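Local coordinates for propionate kinase (Francisella tularensis subsp. tularensis, PDB 3KHY), which probably transfers phosphate between ATP and acetate or a related short-chain acid such as propionate, reversibly and with magnesium, as a homodimeric member of the acetokinase family, at residues A[194-199]-A[316-321]; A[145-150]-A[169-174]; A[82-87]-A[135-140]; A[91-96]-A[139-144]. One frame throughout, in Å; residues are numbered along the deposited sequence.

Contact 1 (A[194-199]-A[316-321])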
loop_
_atom_site.group_PDB
_atom_site.type_symbol
_atom_site.label_atom_id
_atom_site.label_comp_id
_atom_site.label_asym_id
_atom_site.label_seq_id
_atom_site.Cartn_x
_atom_site.Cartn_y
_atom_site.Cartn_z
ATOM N N ALA A 194 9.084 -7.829 23.691
ATOM C CA ALA A 194 9.837 -7.839 22.445
ATOM C C ALA A 194 9.702 -6.557 21.626
ATOM O O ALA A 194 8.629 -5.944 21.560
ATOM C CB ALA A 194 9.449 -9.057 21.605
ATOM N N ASN A 195 10.810 -6.147 21.021
ATOM C CA ASN A 195 10.783 -5.112 20.000
ATOM C C ASN A 195 11.171 -5.793 18.705
ATOM O O ASN A 195 12.356 -5.892 18.362
ATOM C CB ASN A 195 11.756 -3.987 20.332
ATOM C CG ASN A 195 11.363 -3.241 21.592
ATOM O OD1 ASN A 195 10.280 -2.669 21.679
ATOM N ND2 ASN A 195 12.241 -3.260 22.581
ATOM N N VAL A 196 10.169 -6.298 18.004
ATOM C CA VAL A 196 10.435 -7.194 16.890
ATOM C C VAL A 196 9.537 -6.896 15.709
ATOM O O VAL A 196 8.465 -6.299 15.845
ATOM C CB VAL A 196 10.274 -8.681 17.287
ATOM C CG1 VAL A 196 11.379 -9.111 18.255
ATOM C CG2 VAL A 196 8.879 -8.964 17.878
ATOM N N ILE A 197 10.010 -7.289 14.540
ATOM C CA ILE A 197 9.185 -7.314 13.346
ATOM C C ILE A 197 8.908 -8.780 13.079
ATOM O O ILE A 197 9.836 -9.577 12.997
ATOM C CB ILE A 197 9.924 -6.699 12.161
ATOM C CG1 ILE A 197 10.166 -5.212 12.426
ATOM C CG2 ILE A 197 9.134 -6.919 10.855
ATOM C CD1 ILE A 197 11.179 -4.564 11.472
ATOM N N VAL A 198 7.630 -9.137 12.992
ATOM C CA VAL A 198 7.234 -10.527 12.802
ATOM C C VAL A 198 6.639 -10.703 11.408
ATOM O O VAL A 198 5.657 -10.045 11.047
ATOM C CB VAL A 198 6.209 -10.986 13.870
ATOM C CG1 VAL A 198 5.777 -12.447 13.624
ATOM C CG2 VAL A 198 6.790 -10.828 15.295
ATOM N N ALA A 199 7.265 -11.571 10.620
ATOM C CA ALA A 199 6.764 -11.911 9.297
ATOM C C ALA A 199 6.116 -13.288 9.360
ATOM O O ALA A 199 6.794 -14.296 9.444
ATOM C CB ALA A 199 7.889 -11.901 8.280
ATOM N N ALA A 316 14.845 -8.216 16.938
ATOM C CA ALA A 316 14.937 -9.244 15.899
ATOM C C ALA A 316 13.908 -9.053 14.803
ATOM O O ALA A 316 12.839 -8.469 15.028
ATOM C CB ALA A 316 14.761 -10.623 16.508
ATOM N N LEU A 317 14.237 -9.554 13.622
ATOM C CA LEU A 317 13.242 -9.839 12.593
ATOM C C LEU A 317 12.887 -11.308 12.793
ATOM O O LEU A 317 13.792 -12.143 12.898
ATOM C CB LEU A 317 13.843 -9.631 11.209
ATOM C CG LEU A 317 13.020 -10.152 10.024
ATOM C CD1 LEU A 317 11.642 -9.469 9.970
ATOM C CD2 LEU A 317 13.787 -9.927 8.726
ATOM N N VAL A 318 11.591 -11.631 12.876
ATOM C CA VAL A 318 11.170 -13.018 13.163
ATOM C C VAL A 318 10.318 -13.600 12.036
ATOM O O VAL A 318 9.308 -12.997 11.664
ATOM C CB VAL A 318 10.353 -13.098 14.466
ATOM C CG1 VAL A 318 10.027 -14.554 14.796
ATOM C CG2 VAL A 318 11.115 -12.433 15.621
ATOM N N PHE A 319 10.733 -14.751 11.484
ATOM C CA PHE A 319 9.947 -15.465 10.481
ATOM C C PHE A 319 9.094 -16.521 11.173
ATOM O O PHE A 319 9.564 -17.214 12.079
ATOM C CB PHE A 319 10.856 -16.197 9.473
ATOM C CG PHE A 319 11.615 -15.286 8.545
ATOM C CD1 PHE A 319 10.981 -14.712 7.450
ATOM C CD2 PHE A 319 12.975 -15.041 8.742
ATOM C CE1 PHE A 319 11.674 -13.890 6.576
ATOM C CE2 PHE A 319 13.681 -14.213 7.866
ATOM C CZ PHE A 319 13.027 -13.639 6.776
ATOM N N THR A 320 7.854 -16.663 10.734
ATOM C CA THR A 320 6.978 -17.682 11.281
ATOM C C THR A 320 5.947 -18.062 10.214
ATOM O O THR A 320 5.975 -17.520 9.109
ATOM C CB THR A 320 6.297 -17.202 12.585
ATOM O OG1 THR A 320 5.687 -18.320 13.246
ATOM C CG2 THR A 320 5.235 -16.120 12.291
ATOM N N GLY A 321 5.068 -19.007 10.531
ATOM C CA GLY A 321 4.092 -19.495 9.570
ATOM C C GLY A 321 4.636 -20.668 8.766
ATOM O O GLY A 321 5.822 -20.983 8.848
#
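The carbonyl O of I197 takes the backbone N of V318 at 2.7 Å. The same oxygen also receives a CA-H...O contact from L317 CA. The CD1 methyl of L317 lies 3.5 Å from this oxygen and 3.7 Å from I197 CG2. L317 has its CG swung away from its own backbone N (chi1 168°), which carries that branch back over the neighbouring strand. The next link is equally short: A199 N reaches V318 O at 2.7 Å. I197 N to A316 O and T320 N to A199 O complete a parallel ladder. On the face of V196 and V198 the contacts are looser. V196 CB meets V318 CG2 at 4.2 Å, and V198 CG1 meets T320 CG2 at 3.9 Å. T320 OG1 turns to the carbonyl of I368 instead. A316 N is buried and has no partner in the model. The pair forms the middle of a mixed sheet, flanked by strands 205-211 and 365-367. Helix 175-188 covers the V198 and V318 face. Helix 328-337 packs on L317 and F319 from the other, and T320 leads into the predicted ATP-binding residues G322 to N326.

Contact 2 (A[145-150]-A[169-174])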
loop_
_atom_site.group_PDB
_atom_site.type_symbol
_atom_site.label_atom_id
_atom_site.label_comp_id
_atom_site.label_asym_id
_atom_site.label_seq_id
_atom_site.Cartn_x
_atom_site.Cartn_y
_atom_site.Cartn_z
ATOM N N PHE A 145 -5.231 -8.104 18.602
ATOM C CA PHE A 145 -3.836 -7.721 18.861
ATOM C C PHE A 145 -3.474 -6.371 18.232
ATOM O O PHE A 145 -2.690 -5.607 18.792
ATOM C CB PHE A 145 -2.869 -8.817 18.369
ATOM C CG PHE A 145 -1.420 -8.577 18.762
ATOM C CD1 PHE A 145 -1.069 -8.429 20.098
ATOM C CD2 PHE A 145 -0.413 -8.547 17.801
ATOM C CE1 PHE A 145 0.256 -8.222 20.470
ATOM C CE2 PHE A 145 0.922 -8.337 18.162
ATOM C CZ PHE A 145 1.247 -8.168 19.514
ATOM N N HIS A 146 -4.060 -6.068 17.078
ATOM C CA HIS A 146 -3.691 -4.857 16.350
ATOM C C HIS A 146 -4.436 -3.607 16.830
ATOM O O HIS A 146 -4.208 -2.499 16.335
ATOM C CB HIS A 146 -3.886 -5.063 14.842
ATOM C CG HIS A 146 -3.121 -6.233 14.294
ATOM N ND1 HIS A 146 -1.749 -6.346 14.409
ATOM C CD2 HIS A 146 -3.536 -7.337 13.629
ATOM C CE1 HIS A 146 -1.352 -7.465 13.828
ATOM N NE2 HIS A 146 -2.418 -8.089 13.356
ATOM N N GLN A 147 -5.304 -3.776 17.818
ATOM C CA GLN A 147 -6.099 -2.648 18.292
ATOM C C GLN A 147 -5.273 -1.613 19.068
ATOM O O GLN A 147 -5.771 -0.555 19.410
ATOM C CB GLN A 147 -7.324 -3.119 19.081
ATOM C CG GLN A 147 -8.432 -3.643 18.179
ATOM C CD GLN A 147 -8.983 -2.552 17.272
ATOM O OE1 GLN A 147 -9.547 -1.566 17.744
ATOM N NE2 GLN A 147 -8.790 -2.708 15.970
ATOM N N THR A 148 -4.003 -1.903 19.313
ATOM C CA THR A 148 -3.099 -0.871 19.823
ATOM C C THR A 148 -2.519 0.052 18.744
ATOM O O THR A 148 -1.816 1.006 19.059
ATOM C CB THR A 148 -1.936 -1.492 20.610
ATOM O OG1 THR A 148 -1.383 -2.570 19.846
ATOM C CG2 THR A 148 -2.422 -2.030 21.949
HETATM N N MSE A 149 -2.775 -0.218 17.466
HETATM C CA MSE A 149 -2.286 0.703 16.441
HETATM C C MSE A 149 -2.916 2.084 16.634
HETATM O O MSE A 149 -4.132 2.197 16.756
HETATM C CB MSE A 149 -2.649 0.224 15.029
HETATM C CG MSE A 149 -1.955 -0.992 14.520
HETATM SE SE MSE A 149 -2.386 -1.066 12.595
HETATM C CE MSE A 149 -4.250 -1.636 12.757
ATOM N N PRO A 150 -2.097 3.147 16.658
ATOM C CA PRO A 150 -2.719 4.464 16.831
ATOM C C PRO A 150 -3.468 4.897 15.574
ATOM O O PRO A 150 -3.211 4.375 14.489
ATOM C CB PRO A 150 -1.527 5.396 17.068
ATOM C CG PRO A 150 -0.345 4.666 16.532
ATOM C CD PRO A 150 -0.629 3.204 16.740
ATOM N N ARG A 169 -11.237 1.233 8.131
ATOM C CA ARG A 169 -9.873 1.540 8.596
ATOM C C ARG A 169 -9.074 0.244 8.509
ATOM O O ARG A 169 -9.628 -0.817 8.223
ATOM C CB ARG A 169 -9.881 2.016 10.056
ATOM C CG ARG A 169 -10.401 0.928 11.005
ATOM C CD ARG A 169 -10.804 1.418 12.392
ATOM N NE ARG A 169 -9.683 1.839 13.232
ATOM C CZ ARG A 169 -9.510 3.082 13.681
ATOM N NH1 ARG A 169 -10.389 4.023 13.351
ATOM N NH2 ARG A 169 -8.461 3.393 14.455
ATOM N N LYS A 170 -7.772 0.331 8.753
ATOM C CA LYS A 170 -6.951 -0.857 8.842
ATOM C C LYS A 170 -7.218 -1.581 10.164
ATOM O O LYS A 170 -7.149 -0.962 11.231
ATOM C CB LYS A 170 -5.475 -0.469 8.761
ATOM C CG LYS A 170 -4.522 -1.656 8.995
ATOM C CD LYS A 170 -3.077 -1.206 8.857
ATOM C CE LYS A 170 -2.698 -1.193 7.382
ATOM N NZ LYS A 170 -1.260 -1.025 7.171
ATOM N N TYR A 171 -7.536 -2.874 10.089
ATOM C CA TYR A 171 -7.629 -3.735 11.277
ATOM C C TYR A 171 -6.497 -4.756 11.347
ATOM O O TYR A 171 -6.102 -5.176 12.431
ATOM C CB TYR A 171 -8.963 -4.497 11.305
ATOM C CG TYR A 171 -10.146 -3.586 11.460
ATOM C CD1 TYR A 171 -10.524 -3.120 12.709
ATOM C CD2 TYR A 171 -10.872 -3.166 10.356
ATOM C CE1 TYR A 171 -11.604 -2.252 12.859
ATOM C CE2 TYR A 171 -11.953 -2.310 10.499
ATOM C CZ TYR A 171 -12.313 -1.857 11.751
ATOM O OH TYR A 171 -13.390 -0.995 11.890
ATOM N N GLY A 172 -5.996 -5.180 10.193
ATOM C CA GLY A 172 -4.998 -6.237 10.157
ATOM C C GLY A 172 -5.608 -7.588 10.493
ATOM O O GLY A 172 -6.824 -7.685 10.704
ATOM N N ALA A 173 -4.779 -8.635 10.508
ATOM C CA ALA A 173 -5.213 -9.960 10.954
ATOM C C ALA A 173 -3.991 -10.798 11.334
ATOM O O ALA A 173 -2.916 -10.236 11.560
ATOM C CB ALA A 173 -6.087 -10.656 9.881
ATOM N N HIS A 174 -4.134 -12.125 11.380
ATOM C CA HIS A 174 -3.103 -12.986 11.965
ATOM C C HIS A 174 -2.735 -12.526 13.377
ATOM O O HIS A 174 -1.652 -12.837 13.874
ATOM C CB HIS A 174 -1.826 -12.991 11.110
ATOM C CG HIS A 174 -1.929 -13.814 9.863
ATOM N ND1 HIS A 174 -1.163 -13.559 8.744
ATOM C CD2 HIS A 174 -2.690 -14.893 9.561
ATOM C CE1 HIS A 174 -1.454 -14.441 7.804
ATOM N NE2 HIS A 174 -2.378 -15.263 8.274
HETATM O O HOH W 1 -7.573 -4.480 14.659
HETATM O O HOH W 2 -7.853 -0.508 13.696
HETATM O O HOH W 3 -6.476 1.029 15.958
#
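The imidazole of H146 points its NE2 at the carbonyl O of A173, 2.8 Å away. The acceptor lies close to the ring plane, but the donor stands well above the carbonyl plane, 39° out of it. The ring's other nitrogen, ND1, is bonded to S215 OG, so both nitrogens are used and the ring rotation is fixed. H146 CB also comes within 3.3 Å of Y171 O. G172 has positive phi and brings bare backbone close beside the ring.

Q147 runs alongside Y171 in the same direction, with amide and ring planes 25° apart. Q147 NE2 sits at the ring edge, 3.7 Å from Y171 CD1. The bend at chi2 of Q147 (-64°) turns the amide back to this edge. Its NE2 donates a hydrogen bond to a water, which in turn donates to Y171 O. The selenomethionine M149 crosses K170 at about a right angle. Its CE meets K170 O at 3.3 Å, and its SE meets K170 CD at 3.8 Å.

Segment 145-150 thus packs against a loop of the predicted active site. That loop, 169-174, places A173 near D142 and carries H174, the probable transition-state stabiliser, which stacks on H200 just ahead of helix 175-188.

Contact 3 (A[82-87]-A[135-140])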
loop_
_atom_site.group_PDB
_atom_site.type_symbol
_atom_site.label_atom_id
_atom_site.label_comp_id
_atom_site.label_asym_id
_atom_site.label_seq_id
_atom_site.Cartn_x
_atom_site.Cartn_y
_atom_site.Cartn_z
ATOM N N ILE A 82 -14.325 -23.873 26.128
ATOM C CA ILE A 82 -14.209 -23.883 24.672
ATOM C C ILE A 82 -13.739 -22.519 24.162
ATOM O O ILE A 82 -14.329 -21.486 24.493
ATOM C CB ILE A 82 -15.557 -24.220 24.012
ATOM C CG1 ILE A 82 -16.085 -25.559 24.533
ATOM C CG2 ILE A 82 -15.432 -24.247 22.495
ATOM C CD1 ILE A 82 -17.498 -25.855 24.094
ATOM N N GLY A 83 -12.672 -22.513 23.367
ATOM C CA GLY A 83 -12.180 -21.282 22.769
ATOM C C GLY A 83 -12.460 -21.241 21.280
ATOM O O GLY A 83 -12.141 -22.190 20.565
ATOM N N HIS A 84 -13.068 -20.149 20.822
ATOM C CA HIS A 84 -13.451 -19.989 19.424
ATOM C C HIS A 84 -12.595 -18.941 18.756
ATOM O O HIS A 84 -12.469 -17.823 19.260
ATOM C CB HIS A 84 -14.904 -19.521 19.312
ATOM C CG HIS A 84 -15.903 -20.490 19.866
ATOM N ND1 HIS A 84 -16.568 -21.402 19.079
ATOM C CD2 HIS A 84 -16.353 -20.682 21.129
ATOM C CE1 HIS A 84 -17.387 -22.116 19.830
ATOM N NE2 HIS A 84 -17.272 -21.703 21.080
ATOM N N ARG A 85 -12.016 -19.292 17.615
ATOM C CA ARG A 85 -11.410 -18.293 16.754
ATOM C C ARG A 85 -12.528 -17.460 16.153
ATOM O O ARG A 85 -13.546 -18.002 15.715
ATOM C CB ARG A 85 -10.615 -18.965 15.632
ATOM C CG ARG A 85 -9.804 -17.994 14.781
ATOM C CD ARG A 85 -8.933 -18.761 13.779
ATOM N NE ARG A 85 -7.852 -17.931 13.265
ATOM C CZ ARG A 85 -6.565 -18.139 13.532
ATOM N NH1 ARG A 85 -6.197 -19.167 14.288
ATOM N NH2 ARG A 85 -5.643 -17.331 13.028
ATOM N N VAL A 86 -12.352 -16.141 16.165
ATOM C CA VAL A 86 -13.231 -15.240 15.448
ATOM C C VAL A 86 -12.356 -14.338 14.591
ATOM O O VAL A 86 -11.474 -13.658 15.106
ATOM C CB VAL A 86 -14.092 -14.405 16.413
ATOM C CG1 VAL A 86 -14.882 -13.352 15.648
ATOM C CG2 VAL A 86 -15.035 -15.321 17.196
ATOM N N VAL A 87 -12.591 -14.333 13.283
ATOM C CA VAL A 87 -11.701 -13.625 12.368
ATOM C C VAL A 87 -11.752 -12.103 12.503
ATOM O O VAL A 87 -10.728 -11.438 12.358
ATOM C CB VAL A 87 -11.917 -14.070 10.892
ATOM C CG1 VAL A 87 -11.680 -15.579 10.755
ATOM C CG2 VAL A 87 -13.316 -13.719 10.420
ATOM N N LEU A 135 -20.071 -25.762 29.729
ATOM C CA LEU A 135 -18.761 -25.150 29.537
ATOM C C LEU A 135 -18.800 -23.648 29.253
ATOM O O LEU A 135 -19.591 -23.182 28.434
ATOM C CB LEU A 135 -18.004 -25.878 28.432
ATOM C CG LEU A 135 -17.647 -27.325 28.763
ATOM C CD1 LEU A 135 -16.948 -27.974 27.589
ATOM C CD2 LEU A 135 -16.785 -27.396 30.017
ATOM N N PRO A 136 -17.938 -22.886 29.941
ATOM C CA PRO A 136 -17.747 -21.478 29.589
ATOM C C PRO A 136 -17.124 -21.416 28.195
ATOM O O PRO A 136 -16.420 -22.350 27.797
ATOM C CB PRO A 136 -16.738 -20.982 30.632
ATOM C CG PRO A 136 -16.634 -22.064 31.658
ATOM C CD PRO A 136 -16.991 -23.332 30.974
ATOM N N GLN A 137 -17.391 -20.342 27.460
ATOM C CA GLN A 137 -16.856 -20.184 26.116
ATOM C C GLN A 137 -16.171 -18.829 25.971
ATOM O O GLN A 137 -16.599 -17.834 26.562
ATOM C CB GLN A 137 -17.961 -20.351 25.073
ATOM C CG GLN A 137 -18.782 -21.616 25.260
ATOM C CD GLN A 137 -19.663 -21.926 24.070
ATOM O OE1 GLN A 137 -20.876 -22.063 24.204
ATOM N NE2 GLN A 137 -19.061 -22.042 22.900
ATOM N N VAL A 138 -15.101 -18.804 25.187
ATOM C CA VAL A 138 -14.315 -17.592 24.978
ATOM C C VAL A 138 -14.098 -17.352 23.483
ATOM O O VAL A 138 -13.885 -18.298 22.723
ATOM C CB VAL A 138 -12.947 -17.691 25.692
ATOM C CG1 VAL A 138 -11.977 -16.622 25.181
ATOM C CG2 VAL A 138 -13.125 -17.582 27.203
ATOM N N ALA A 139 -14.179 -16.084 23.070
ATOM C CA ALA A 139 -13.891 -15.691 21.691
ATOM C C ALA A 139 -12.520 -15.003 21.616
ATOM O O ALA A 139 -12.224 -14.109 22.414
ATOM C CB ALA A 139 -14.969 -14.768 21.174
ATOM N N VAL A 140 -11.693 -15.439 20.669
ATOM C CA VAL A 140 -10.358 -14.885 20.471
ATOM C C VAL A 140 -10.274 -14.356 19.038
ATOM O O VAL A 140 -10.400 -15.129 18.080
ATOM C CB VAL A 140 -9.283 -15.964 20.683
ATOM C CG1 VAL A 140 -7.884 -15.378 20.501
ATOM C CG2 VAL A 140 -9.430 -16.615 22.071
#
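Five backbone hydrogen bonds join I82-V86 to P136-V140 as a parallel ladder. H84 supplies two of them: its N goes to V138 O at 2.8 Å, and its O accepts V140 N at 2.9 Å. V86 N to V140 O is also 2.9 Å. CA-H...O contacts run between the bonds, such as Q137 CA to I82 O at 3.3 Å.

The one polar side-chain pair is H84 with Q137. Q137 NE2 comes to H84 NE2 at the ring edge, 2.6 Å away, but the angle at the hydrogen is only 118°. The bond is weak and doubtful, being short and strongly bent. The ring and amide planes are 40° apart. Beyond CG the Q137 chain is extended (chi2 -168°), and this brings its amide across to the histidine.

Apolar contacts are few. I82 CG1 touches L135 CD1 at 4.0 Å, the two side chains crossing at about a right angle. V86 CG2 meets A139 CB at the same distance.

R85 is the predicted substrate-binding residue and lies on the opposite face from H84. It forms salt bridges to D142 and E372. Strand 3-9 lies on the far side of I82-V86 in the mixed sheet, and strand 97-98 borders strand 137-141. Helix 372-382 packs under V138 and V140, while helix 118-131 packs against Q137.

Contact 4 (A[91-96]-A[139-144])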
loop_
_atom_site.group_PDB
_atom_site.type_symbol
_atom_site.label_atom_id
_atom_site.label_comp_id
_atom_site.label_asym_id
_atom_site.label_seq_id
_atom_site.Cartn_x
_atom_site.Cartn_y
_atom_site.Cartn_z
ATOM N N GLN A 91 -13.718 -2.674 16.024
ATOM C CA GLN A 91 -13.148 -1.863 17.093
ATOM C C GLN A 91 -13.728 -2.219 18.455
ATOM O O GLN A 91 -13.340 -1.642 19.465
ATOM C CB GLN A 91 -13.336 -0.372 16.806
ATOM C CG GLN A 91 -12.457 0.137 15.677
ATOM C CD GLN A 91 -12.434 1.649 15.606
ATOM O OE1 GLN A 91 -13.274 2.262 14.942
ATOM N NE2 GLN A 91 -11.475 2.260 16.295
ATOM N N TYR A 92 -14.641 -3.185 18.479
ATOM C CA TYR A 92 -15.265 -3.623 19.720
ATOM C C TYR A 92 -14.325 -4.400 20.630
ATOM O O TYR A 92 -14.430 -4.313 21.850
ATOM C CB TYR A 92 -16.468 -4.518 19.428
ATOM C CG TYR A 92 -17.635 -3.822 18.781
ATOM C CD1 TYR A 92 -18.481 -3.007 19.526
ATOM C CD2 TYR A 92 -17.914 -4.004 17.434
ATOM C CE1 TYR A 92 -19.565 -2.374 18.939
ATOM C CE2 TYR A 92 -18.991 -3.377 16.839
ATOM C CZ TYR A 92 -19.815 -2.563 17.597
ATOM O OH TYR A 92 -20.888 -1.938 17.009
ATOM N N PHE A 93 -13.431 -5.196 20.047
ATOM C CA PHE A 93 -12.652 -6.124 20.858
ATOM C C PHE A 93 -11.152 -5.930 20.725
ATOM O O PHE A 93 -10.588 -6.121 19.645
ATOM C CB PHE A 93 -13.011 -7.563 20.512
ATOM C CG PHE A 93 -14.455 -7.907 20.771
ATOM C CD1 PHE A 93 -14.904 -8.124 22.060
ATOM C CD2 PHE A 93 -15.356 -8.023 19.728
ATOM C CE1 PHE A 93 -16.233 -8.449 22.307
ATOM C CE2 PHE A 93 -16.689 -8.354 19.971
ATOM C CZ PHE A 93 -17.119 -8.567 21.262
ATOM N N SER A 94 -10.516 -5.568 21.835
ATOM C CA SER A 94 -9.069 -5.399 21.877
ATOM C C SER A 94 -8.437 -6.519 22.694
ATOM O O SER A 94 -7.233 -6.512 22.942
ATOM C CB SER A 94 -8.722 -4.045 22.494
ATOM O OG SER A 94 -9.195 -3.990 23.827
ATOM N N LYS A 95 -9.259 -7.475 23.117
ATOM C CA LYS A 95 -8.776 -8.634 23.852
ATOM C C LYS A 95 -9.830 -9.726 23.796
ATOM O O LYS A 95 -10.951 -9.490 23.347
ATOM C CB LYS A 95 -8.519 -8.253 25.309
ATOM C CG LYS A 95 -9.746 -7.684 25.985
ATOM C CD LYS A 95 -9.494 -7.303 27.436
ATOM C CE LYS A 95 -10.733 -6.662 28.037
ATOM N NZ LYS A 95 -10.481 -6.094 29.390
ATOM N N SER A 96 -9.473 -10.922 24.250
ATOM C CA SER A 96 -10.403 -12.043 24.258
ATOM C C SER A 96 -11.497 -11.799 25.295
ATOM O O SER A 96 -11.287 -11.056 26.248
ATOM C CB SER A 96 -9.650 -13.342 24.549
ATOM O OG SER A 96 -8.622 -13.541 23.574
ATOM N N ALA A 139 -14.179 -16.084 23.070
ATOM C CA ALA A 139 -13.891 -15.691 21.691
ATOM C C ALA A 139 -12.520 -15.003 21.616
ATOM O O ALA A 139 -12.224 -14.109 22.414
ATOM C CB ALA A 139 -14.969 -14.768 21.174
ATOM N N VAL A 140 -11.693 -15.439 20.669
ATOM C CA VAL A 140 -10.358 -14.885 20.471
ATOM C C VAL A 140 -10.274 -14.356 19.038
ATOM O O VAL A 140 -10.400 -15.129 18.080
ATOM C CB VAL A 140 -9.283 -15.964 20.683
ATOM C CG1 VAL A 140 -7.884 -15.378 20.501
ATOM C CG2 VAL A 140 -9.430 -16.615 22.071
ATOM N N PHE A 141 -10.050 -13.053 18.897
ATOM C CA PHE A 141 -10.197 -12.361 17.614
ATOM C C PHE A 141 -8.867 -12.154 16.888
ATOM O O PHE A 141 -7.898 -11.700 17.495
ATOM C CB PHE A 141 -10.865 -10.999 17.839
ATOM C CG PHE A 141 -12.124 -11.074 18.654
ATOM C CD1 PHE A 141 -13.352 -11.245 18.037
ATOM C CD2 PHE A 141 -12.073 -11.003 20.039
ATOM C CE1 PHE A 141 -14.524 -11.334 18.793
ATOM C CE2 PHE A 141 -13.231 -11.091 20.800
ATOM C CZ PHE A 141 -14.459 -11.256 20.174
ATOM N N ASP A 142 -8.836 -12.466 15.589
ATOM C CA ASP A 142 -7.630 -12.289 14.770
ATOM C C ASP A 142 -7.249 -10.818 14.660
ATOM O O ASP A 142 -6.138 -10.489 14.246
ATOM C CB ASP A 142 -7.844 -12.823 13.349
ATOM C CG ASP A 142 -8.035 -14.333 13.300
ATOM O OD1 ASP A 142 -7.709 -15.028 14.285
ATOM O OD2 ASP A 142 -8.518 -14.825 12.259
ATOM N N THR A 143 -8.183 -9.937 15.002
ATOM C CA THR A 143 -7.965 -8.496 14.871
ATOM C C THR A 143 -7.578 -7.821 16.191
ATOM O O THR A 143 -7.069 -6.702 16.187
ATOM C CB THR A 143 -9.218 -7.795 14.319
ATOM O OG1 THR A 143 -10.362 -8.233 15.063
ATOM C CG2 THR A 143 -9.425 -8.122 12.830
ATOM N N ALA A 144 -7.799 -8.495 17.315
ATOM C CA ALA A 144 -7.657 -7.840 18.628
ATOM C C ALA A 144 -6.249 -7.296 18.899
ATOM O O ALA A 144 -6.094 -6.167 19.380
ATOM C CB ALA A 144 -8.070 -8.789 19.741
HETATM O O HOH W 4 -10.894 -6.437 17.079
HETATM O O HOH W 5 -4.880 -4.894 21.648
HETATM O O HOH W 6 -8.686 -11.778 21.175
#
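The rings of F93 and F141 form an offset stack, centroids 4.2 Å apart and planes only 10° from parallel. F141 CZ lies over the centre of the F93 ring, 3.4 Å from F93 CD2. Seen from F141, F93 CG sits toward the rim, and F93 CB makes a CH-pi contact 3.8 Å from the F141 ring centroid. Both phenylalanines hold CG beside their own backbone N (chi1 -61° for F93, -51° for F141), which helps bring the two rings over each other, offset. Helix 101-109 touches both rings through I107. K95 O comes to the F141 edge, near the ring plane. It is buried and has no partner in the model.

A144 is also buried in the packed part. Its CB lies 3.7 Å from S94 C, and its CA makes a CA-H...O contact to F93 O. At the S96 end, S96 CA approaches A139 O at 3.3 Å, and S96 OG packs against V140 CG2. That hydroxyl bonds E379 of helix 372-382. It also accepts from a water that takes the N-H of F141.

The loose side is at S94 and K95. Both are exposed and direct their CB atoms away from 139-144. Waters do the polar work. One donates to F93 O at 2.6 Å and accepts from T143 OG1. Another donates to both S94 O and A144 O.

D142, the predicted proton donor/acceptor, takes no part in the stack. The two segments are therefore held by an apolar ring stack, and their polar links pass through water.

How the contacts relate
All four contacts are largely buried; contact 4 has an exposed border at S94 and K95. Contacts 1 and 3 are parallel strand pairs in two different sheets, their centres about 26 Å apart, and rest on direct backbone bonds. Contacts 2 and 4 involve loops and depend more on side chains and water. Contacts 3 and 4 share A139 and V140 on strand 137-141, and V86 CG1 of contact 3 packs on F141 CD1 of contact 4. Contact 4 also touches contact 2, where Q147 CG packs on F93 O and R169 on Q91. Contacts 2, 3 and 4 thus bring predicted active-site residues together, while contact 1 leads toward the predicted ATP site.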